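PDB 3BEY: conserved protein from Methanothermobacter thermautotrophicus, which is of unknown function but belongs to the carboxymuconolactone decarboxylase family of the AhpD-like clan and may have peroxiredoxin activity. Local coordinates for residues 44-49 / 73-78; 21-26 / 54-59. One frame throughout, in Å; residues are numbered along the deposited sequence.

Interaction 1 of 2, residues 44-49 / 73-78; sequences CSVAVR and EAAAVA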
ATOM      1  N   CYS D  44       0.594  13.376  -2.601  1.00 23.86           N
ATOM      2  CA  CYS D  44       1.254  12.158  -2.132  1.00 23.68           C
ATOM      3  C   CYS D  44       0.566  11.576  -0.901  1.00 24.19           C
ATOM      4  O   CYS D  44       0.504  10.355  -0.733  1.00 24.13           O
ATOM      5  CB  CYS D  44       2.720  12.434  -1.802  1.00 24.89           C
ATOM      6  SG  CYS D  44       3.797  12.425  -3.234  1.00 26.75           S
ATOM      7  N   SER D  45       0.059  12.455  -0.037  1.00 23.19           N
ATOM      8  CA  SER D  45      -0.652  12.027   1.168  1.00 23.25           C
ATOM      9  C   SER D  45      -1.874  11.238   0.749  1.00 22.57           C
ATOM     10  O   SER D  45      -2.235  10.246   1.383  1.00 21.11           O
ATOM     11  CB  SER D  45      -1.119  13.232   1.992  1.00 22.14           C
ATOM     12  OG  SER D  45      -0.020  14.015   2.416  1.00 26.55           O
ATOM     13  N   VAL D  46      -2.501  11.703  -0.331  1.00 21.27           N
ATOM     14  CA  VAL D  46      -3.698  11.083  -0.869  1.00 22.12           C
ATOM     15  C   VAL D  46      -3.383   9.746  -1.542  1.00 23.32           C
ATOM     16  O   VAL D  46      -4.105   8.768  -1.344  1.00 24.18           O
ATOM     17  CB  VAL D  46      -4.395  12.037  -1.883  1.00 21.87           C
ATOM     18  CG1 VAL D  46      -5.489  11.304  -2.665  1.00 20.29           C
ATOM     19  CG2 VAL D  46      -5.001  13.214  -1.128  1.00 21.28           C
ATOM     20  N   ALA D  47      -2.305   9.717  -2.326  1.00 23.71           N
ATOM     21  CA  ALA D  47      -1.883   8.520  -3.045  1.00 24.96           C
ATOM     22  C   ALA D  47      -1.542   7.396  -2.078  1.00 26.56           C
ATOM     23  O   ALA D  47      -1.805   6.227  -2.346  1.00 27.57           O
ATOM     24  CB  ALA D  47      -0.677   8.834  -3.914  1.00 25.52           C
ATOM     25  N   VAL D  48      -0.953   7.770  -0.953  1.00 26.75           N
ATOM     26  CA  VAL D  48      -0.562   6.827   0.081  1.00 25.95           C
ATOM     27  C   VAL D  48      -1.734   6.562   1.037  1.00 25.94           C
ATOM     28  O   VAL D  48      -1.650   5.741   1.941  1.00 25.73           O
ATOM     29  CB  VAL D  48       0.675   7.402   0.808  1.00 26.32           C
ATOM     30  CG1 VAL D  48       0.635   7.120   2.281  1.00 27.70           C
ATOM     31  CG2 VAL D  48       1.930   6.834   0.167  1.00 25.19           C
ATOM     32  N   ARG D  49      -2.843   7.253   0.805  1.00 27.58           N
ATOM     33  CA  ARG D  49      -4.052   7.106   1.615  1.00 29.90           C
ATOM     34  C   ARG D  49      -3.875   7.295   3.128  1.00 30.80           C
ATOM     35  O   ARG D  49      -4.283   6.456   3.931  1.00 27.59           O
ATOM     36  CB  ARG D  49      -4.730   5.754   1.312  1.00 31.92           C
ATOM     37  CG  ARG D  49      -5.672   5.806   0.098  1.00 34.77           C
ATOM     38  CD  ARG D  49      -6.311   4.452  -0.272  1.00 36.34           C
ATOM     39  NE  ARG D  49      -6.889   3.729   0.867  1.00 40.39           N
ATOM     40  CZ  ARG D  49      -7.910   4.155   1.607  1.00 40.88           C
ATOM     41  NH1 ARG D  49      -8.344   3.419   2.620  1.00 40.91           N
ATOM     42  NH2 ARG D  49      -8.502   5.311   1.336  1.00 43.05           N
ATOM     43  N   GLU D  73      -7.248  19.051  -7.547  1.00 30.71           N
ATOM     44  CA  GLU D  73      -6.624  18.625  -8.797  1.00 30.74           C
ATOM     45  C   GLU D  73      -5.381  17.813  -8.482  1.00 29.53           C
ATOM     46  O   GLU D  73      -5.050  16.872  -9.199  1.00 31.46           O
ATOM     47  CB  GLU D  73      -6.253  19.843  -9.644  1.00 31.60           C
ATOM     48  CG  GLU D  73      -5.294  19.562 -10.800  1.00 33.33           C
ATOM     49  CD  GLU D  73      -5.836  18.557 -11.811  1.00 35.08           C
ATOM     50  OE1 GLU D  73      -7.000  18.114 -11.671  1.00 34.89           O
ATOM     51  OE2 GLU D  73      -5.082  18.213 -12.747  1.00 33.42           O
ATOM     52  N   ALA D  74      -4.695  18.191  -7.409  1.00 28.58           N
ATOM     53  CA  ALA D  74      -3.502  17.491  -6.971  1.00 27.28           C
ATOM     54  C   ALA D  74      -3.909  16.074  -6.595  1.00 27.23           C
ATOM     55  O   ALA D  74      -3.237  15.114  -6.950  1.00 27.06           O
ATOM     56  CB  ALA D  74      -2.887  18.196  -5.765  1.00 26.52           C
ATOM     57  N   ALA D  75      -5.017  15.951  -5.873  1.00 26.57           N
ATOM     58  CA  ALA D  75      -5.516  14.643  -5.464  1.00 26.16           C
ATOM     59  C   ALA D  75      -5.939  13.843  -6.688  1.00 25.00           C
ATOM     60  O   ALA D  75      -5.628  12.656  -6.803  1.00 25.65           O
ATOM     61  CB  ALA D  75      -6.703  14.797  -4.509  1.00 25.68           C
ATOM     62  N   ALA D  76      -6.654  14.503  -7.592  1.00 23.39           N
ATOM     63  CA  ALA D  76      -7.126  13.878  -8.821  1.00 22.31           C
ATOM     64  C   ALA D  76      -5.984  13.183  -9.565  1.00 21.06           C
ATOM     65  O   ALA D  76      -6.182  12.127 -10.171  1.00 19.37           O
ATOM     66  CB  ALA D  76      -7.767  14.921  -9.718  1.00 23.88           C
ATOM     67  N   VAL D  77      -4.798  13.781  -9.530  1.00 18.17           N
ATOM     68  CA  VAL D  77      -3.644  13.190 -10.193  1.00 19.02           C
ATOM     69  C   VAL D  77      -3.187  11.963  -9.395  1.00 20.43           C
ATOM     70  O   VAL D  77      -2.704  10.982  -9.969  1.00 20.10           O
ATOM     71  CB  VAL D  77      -2.475  14.205 -10.308  1.00 18.09           C
ATOM     72  CG1 VAL D  77      -1.256  13.534 -10.934  1.00 19.07           C
ATOM     73  CG2 VAL D  77      -2.904  15.397 -11.155  1.00 17.03           C
ATOM     74  N   ALA D  78      -3.333  12.025  -8.072  1.00 19.23           N
ATOM     75  CA  ALA D  78      -2.951  10.903  -7.229  1.00 21.00           C
ATOM     76  C   ALA D  78      -3.848   9.726  -7.589  1.00 21.51           C
ATOM     77  O   ALA D  78      -3.391   8.587  -7.675  1.00 21.82           O
ATOM     78  CB  ALA D  78      -3.120  11.254  -5.747  1.00 20.41           C
TER

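Interaction 2 of 2, residues 21-26 / 54-59; sequences NFREAV and TRRHAE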
ATOM      1  N   ASN D  21      14.794  16.833  11.029  1.00 45.04           N
ATOM      2  CA  ASN D  21      15.814  17.502  10.226  1.00 45.55           C
ATOM      3  C   ASN D  21      15.709  17.030   8.780  1.00 44.54           C
ATOM      4  O   ASN D  21      15.879  17.818   7.844  1.00 43.44           O
ATOM      5  CB  ASN D  21      17.214  17.214  10.787  1.00 47.90           C
ATOM      6  CG  ASN D  21      17.533  18.059  12.024  1.00 50.89           C
ATOM      7  OD1 ASN D  21      18.551  17.854  12.684  1.00 51.97           O
ATOM      8  ND2 ASN D  21      16.662  19.022  12.330  1.00 51.57           N
ATOM      9  N   PHE D  22      15.424  15.742   8.603  1.00 42.38           N
ATOM     10  CA  PHE D  22      15.267  15.187   7.271  1.00 40.15           C
ATOM     11  C   PHE D  22      14.053  15.852   6.649  1.00 41.23           C
ATOM     12  O   PHE D  22      14.091  16.280   5.492  1.00 40.08           O
ATOM     13  CB  PHE D  22      15.055  13.672   7.337  1.00 38.29           C
ATOM     14  CG  PHE D  22      14.602  13.061   6.032  1.00 35.49           C
ATOM     15  CD1 PHE D  22      13.328  12.521   5.910  1.00 33.58           C
ATOM     16  CD2 PHE D  22      15.441  13.046   4.920  1.00 34.81           C
ATOM     17  CE1 PHE D  22      12.894  11.970   4.697  1.00 33.92           C
ATOM     18  CE2 PHE D  22      15.015  12.499   3.704  1.00 34.22           C
ATOM     19  CZ  PHE D  22      13.740  11.962   3.592  1.00 32.69           C
ATOM     20  N   ARG D  23      12.980  15.953   7.427  1.00 41.99           N
ATOM     21  CA  ARG D  23      11.758  16.563   6.929  1.00 43.76           C
ATOM     22  C   ARG D  23      12.040  17.985   6.495  1.00 43.72           C
ATOM     23  O   ARG D  23      11.597  18.412   5.431  1.00 44.55           O
ATOM     24  CB  ARG D  23      10.656  16.566   7.998  1.00 45.34           C
ATOM     25  CG  ARG D  23       9.264  16.837   7.421  1.00 47.32           C
ATOM     26  CD  ARG D  23       8.463  17.846   8.238  1.00 50.24           C
ATOM     27  NE  ARG D  23       8.049  17.344   9.546  1.00 51.60           N
ATOM     28  CZ  ARG D  23       7.543  18.111  10.512  1.00 54.66           C
ATOM     29  NH1 ARG D  23       7.389  19.419  10.316  1.00 53.69           N
ATOM     30  NH2 ARG D  23       7.186  17.573  11.677  1.00 53.65           N
ATOM     31  N   GLU D  24      12.785  18.719   7.314  1.00 45.01           N
ATOM     32  CA  GLU D  24      13.104  20.107   7.000  1.00 45.67           C
ATOM     33  C   GLU D  24      14.013  20.281   5.787  1.00 43.87           C
ATOM     34  O   GLU D  24      13.839  21.220   5.006  1.00 42.96           O
ATOM     35  CB  GLU D  24      13.702  20.806   8.227  1.00 48.27           C
ATOM     36  CG  GLU D  24      12.633  21.341   9.185  1.00 52.68           C
ATOM     37  CD  GLU D  24      11.816  22.484   8.574  1.00 55.19           C
ATOM     38  OE1 GLU D  24      10.714  22.776   9.089  1.00 55.36           O
ATOM     39  OE2 GLU D  24      12.279  23.100   7.583  1.00 55.55           O
ATOM     40  N   ALA D  25      14.973  19.381   5.623  1.00 42.74           N
ATOM     41  CA  ALA D  25      15.877  19.462   4.484  1.00 43.75           C
ATOM     42  C   ALA D  25      15.064  19.331   3.201  1.00 45.04           C
ATOM     43  O   ALA D  25      15.163  20.159   2.299  1.00 46.39           O
ATOM     44  CB  ALA D  25      16.917  18.358   4.554  1.00 41.91           C
ATOM     45  N   VAL D  26      14.245  18.292   3.127  1.00 46.41           N
ATOM     46  CA  VAL D  26      13.430  18.066   1.945  1.00 48.64           C
ATOM     47  C   VAL D  26      12.336  19.120   1.821  1.00 48.93           C
ATOM     48  O   VAL D  26      11.847  19.387   0.725  1.00 49.91           O
ATOM     49  CB  VAL D  26      12.776  16.660   1.972  1.00 48.77           C
ATOM     50  CG1 VAL D  26      13.830  15.603   2.242  1.00 47.39           C
ATOM     51  CG2 VAL D  26      11.696  16.607   3.022  1.00 49.85           C
ATOM     52  N   THR D  54      -3.016  14.025   5.018  1.00 32.49           N
ATOM     53  CA  THR D  54      -3.717  14.818   4.022  1.00 31.79           C
ATOM     54  C   THR D  54      -4.266  16.097   4.638  1.00 32.10           C
ATOM     55  O   THR D  54      -4.007  17.191   4.139  1.00 31.20           O
ATOM     56  CB  THR D  54      -4.857  13.991   3.378  1.00 32.54           C
ATOM     57  OG1 THR D  54      -4.293  12.853   2.714  1.00 28.79           O
ATOM     58  CG2 THR D  54      -5.640  14.830   2.373  1.00 31.03           C
ATOM     59  N   ARG D  55      -5.007  15.956   5.732  1.00 33.04           N
ATOM     60  CA  ARG D  55      -5.590  17.100   6.425  1.00 35.24           C
ATOM     61  C   ARG D  55      -4.505  18.094   6.827  1.00 33.52           C
ATOM     62  O   ARG D  55      -4.644  19.303   6.623  1.00 33.10           O
ATOM     63  CB  ARG D  55      -6.359  16.626   7.665  1.00 37.74           C
ATOM     64  CG  ARG D  55      -7.021  17.741   8.457  1.00 44.19           C
ATOM     65  CD  ARG D  55      -7.936  17.187   9.550  1.00 52.80           C
ATOM     66  NE  ARG D  55      -7.294  16.135  10.348  1.00 58.32           N
ATOM     67  CZ  ARG D  55      -6.204  16.307  11.094  1.00 60.88           C
ATOM     68  NH1 ARG D  55      -5.616  17.501  11.156  1.00 60.29           N
ATOM     69  NH2 ARG D  55      -5.694  15.280  11.772  1.00 60.10           N
ATOM     70  N   ARG D  56      -3.420  17.563   7.378  1.00 31.85           N
ATOM     71  CA  ARG D  56      -2.281  18.353   7.832  1.00 32.39           C
ATOM     72  C   ARG D  56      -1.612  19.141   6.696  1.00 30.74           C
ATOM     73  O   ARG D  56      -1.434  20.356   6.798  1.00 30.29           O
ATOM     74  CB  ARG D  56      -1.277  17.416   8.518  1.00 34.47           C
ATOM     75  CG  ARG D  56      -0.189  18.094   9.339  1.00 40.80           C
ATOM     76  CD  ARG D  56       1.107  18.259   8.547  1.00 46.65           C
ATOM     77  NE  ARG D  56       2.275  17.893   9.350  1.00 50.73           N
ATOM     78  CZ  ARG D  56       3.538  18.066   8.967  1.00 53.22           C
ATOM     79  NH1 ARG D  56       4.532  17.698   9.768  1.00 53.30           N
ATOM     80  NH2 ARG D  56       3.809  18.614   7.789  1.00 54.36           N
ATOM     81  N   HIS D  57      -1.249  18.465   5.613  1.00 28.79           N
ATOM     82  CA  HIS D  57      -0.618  19.163   4.500  1.00 28.71           C
ATOM     83  C   HIS D  57      -1.596  20.075   3.771  1.00 27.47           C
ATOM     84  O   HIS D  57      -1.205  21.086   3.198  1.00 27.72           O
ATOM     85  CB  HIS D  57       0.026  18.153   3.550  1.00 28.73           C
ATOM     86  CG  HIS D  57       1.126  17.369   4.187  1.00 30.37           C
ATOM     87  ND1 HIS D  57       2.247  17.968   4.735  1.00 32.72           N
ATOM     88  CD2 HIS D  57       1.265  16.044   4.426  1.00 31.11           C
ATOM     89  CE1 HIS D  57       3.017  17.049   5.279  1.00 32.12           C
ATOM     90  NE2 HIS D  57       2.443  15.867   5.105  1.00 33.28           N
ATOM     91  N   ALA D  58      -2.876  19.736   3.809  1.00 28.86           N
ATOM     92  CA  ALA D  58      -3.877  20.577   3.160  1.00 30.06           C
ATOM     93  C   ALA D  58      -3.937  21.923   3.882  1.00 31.46           C
ATOM     94  O   ALA D  58      -4.023  22.978   3.255  1.00 31.18           O
ATOM     95  CB  ALA D  58      -5.247  19.902   3.193  1.00 26.66           C
ATOM     96  N   GLU D  59      -3.889  21.882   5.208  1.00 34.23           N
ATOM     97  CA  GLU D  59      -3.945  23.105   5.985  1.00 37.54           C
ATOM     98  C   GLU D  59      -2.765  24.028   5.705  1.00 38.66           C
ATOM     99  O   GLU D  59      -2.952  25.228   5.459  1.00 37.93           O
ATOM    100  CB  GLU D  59      -4.021  22.783   7.472  1.00 40.35           C
ATOM    101  CG  GLU D  59      -5.437  22.799   7.992  1.00 44.56           C
ATOM    102  CD  GLU D  59      -6.154  24.095   7.649  1.00 47.12           C
ATOM    103  OE1 GLU D  59      -5.677  25.177   8.056  1.00 49.09           O
ATOM    104  OE2 GLU D  59      -7.202  24.033   6.973  1.00 49.05           O
TER

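Interaction 1 of 2, residues 44-49 / 73-78
Val46 and Ala47, in the last turn of helix 34-47, pack against Ala75 and Ala78, one turn apart on helix 68-90. The side-chain contacts are all apolar, no hydrogen bond crosses, and all four residues are buried. On the 44-49 side Val46 contributes more surface than Ala47; on the other, Ala78 buries the most. Val46 CG1, anti to the backbone N (chi1 169°), reaches Ala78 CB at 3.9 Å and Ala75 CB at 4.1 Å, while Val46 CG2 lies 4.1 Å from Ala75 CB, so the Ala75 methyl meets both valine branches.

Backbone proximity comes second. The CB of Ala78 is directed at helix 34-47, 3.9 Å from Ala47 CB and 3.8 Å from Ala47 N. The small side chains permit this approach: the CA atoms of Ala47 and Ala78 are 4.9 Å apart, against 6.1 Å for Val46 and Ala75.

Just beyond, helix 34-47 terminates in a Schellman motif, in which Arg49 has positive phi (54°) and its N bonds to Val46 O at 2.9 Å. Val46 also touches Thr54 of helix 51-62 and Ala86 of a neighbouring subunit. The arrangement is alanine-mediated close helix packing within the all-helical AhpD-like fold.

Interaction 2 of 2, residues 21-26 / 54-59
Arg23 of helix 13-27 and Arg56 of helix 51-62 meet through their guanidinium groups, approaching from opposite directions. In the first shell, Arg56 NH1 stands over the centre of the Arg23 guanidinium, 3.1 Å from Arg23 CZ. The same nitrogen lies 3.3 Å from Arg23 NH2 and 3.4 Å from Arg23 NH1, but these are pairs of donors and form no hydrogen bonds. The two planes are 73° apart, so Arg56 presents an edge to a face of Arg23.

Long side chains make the meeting possible, since the nearest CA atoms of the two segments, those of Arg23 and His57, are 12.9 Å apart. Both arginines leave their helices with CG anti to the backbone N (chi1 -164° for Arg23 and -166° for Arg56), then bend at chi2 and chi3.

In the next shell, Arg56 CD lies over one face of the His57 ring, 3.9 Å above its plane and displaced toward the rim. Arg56 NH2 makes a salt bridge to Glu60 OE1, which also accepts a weak hydrogen bond from His57 ND1. Arg23 packs on Leu80 of a neighbouring subunit.

With like charges so close and no hydrogen bond between them, the direct electrostatic term is probably unfavourable; the Glu60 carboxylate would offset part of the charge on Arg56, whereas Lys2 NZ adds a further positive charge beside Arg56 NE.

How the interactions relate
The centres of interactions 1 and 2 lie about 15 Å apart, and their segments alternate along the chain: 21-26, 44-49, 54-59, then 73-78. Helices 34-47 and 51-62, consecutive in sequence, connect the two sites directly. Ser45 OG comes within 3.1 Å of His57 CD2, and Ser45 CB lies 3.3 Å from Thr54 OG1. Helix 68-90 packs on helix 34-47 in a buried contact, whereas helix 13-27 meets helix 51-62 at the surface through the arginine pair. Both contacts lie beside the interface with a second subunit. The Cys50-Cys53 disulfide, at the start of helix 51-62 and between segments 44-49 and 54-59 in sequence, is consistent with the peroxiredoxin activity generally assigned to the family.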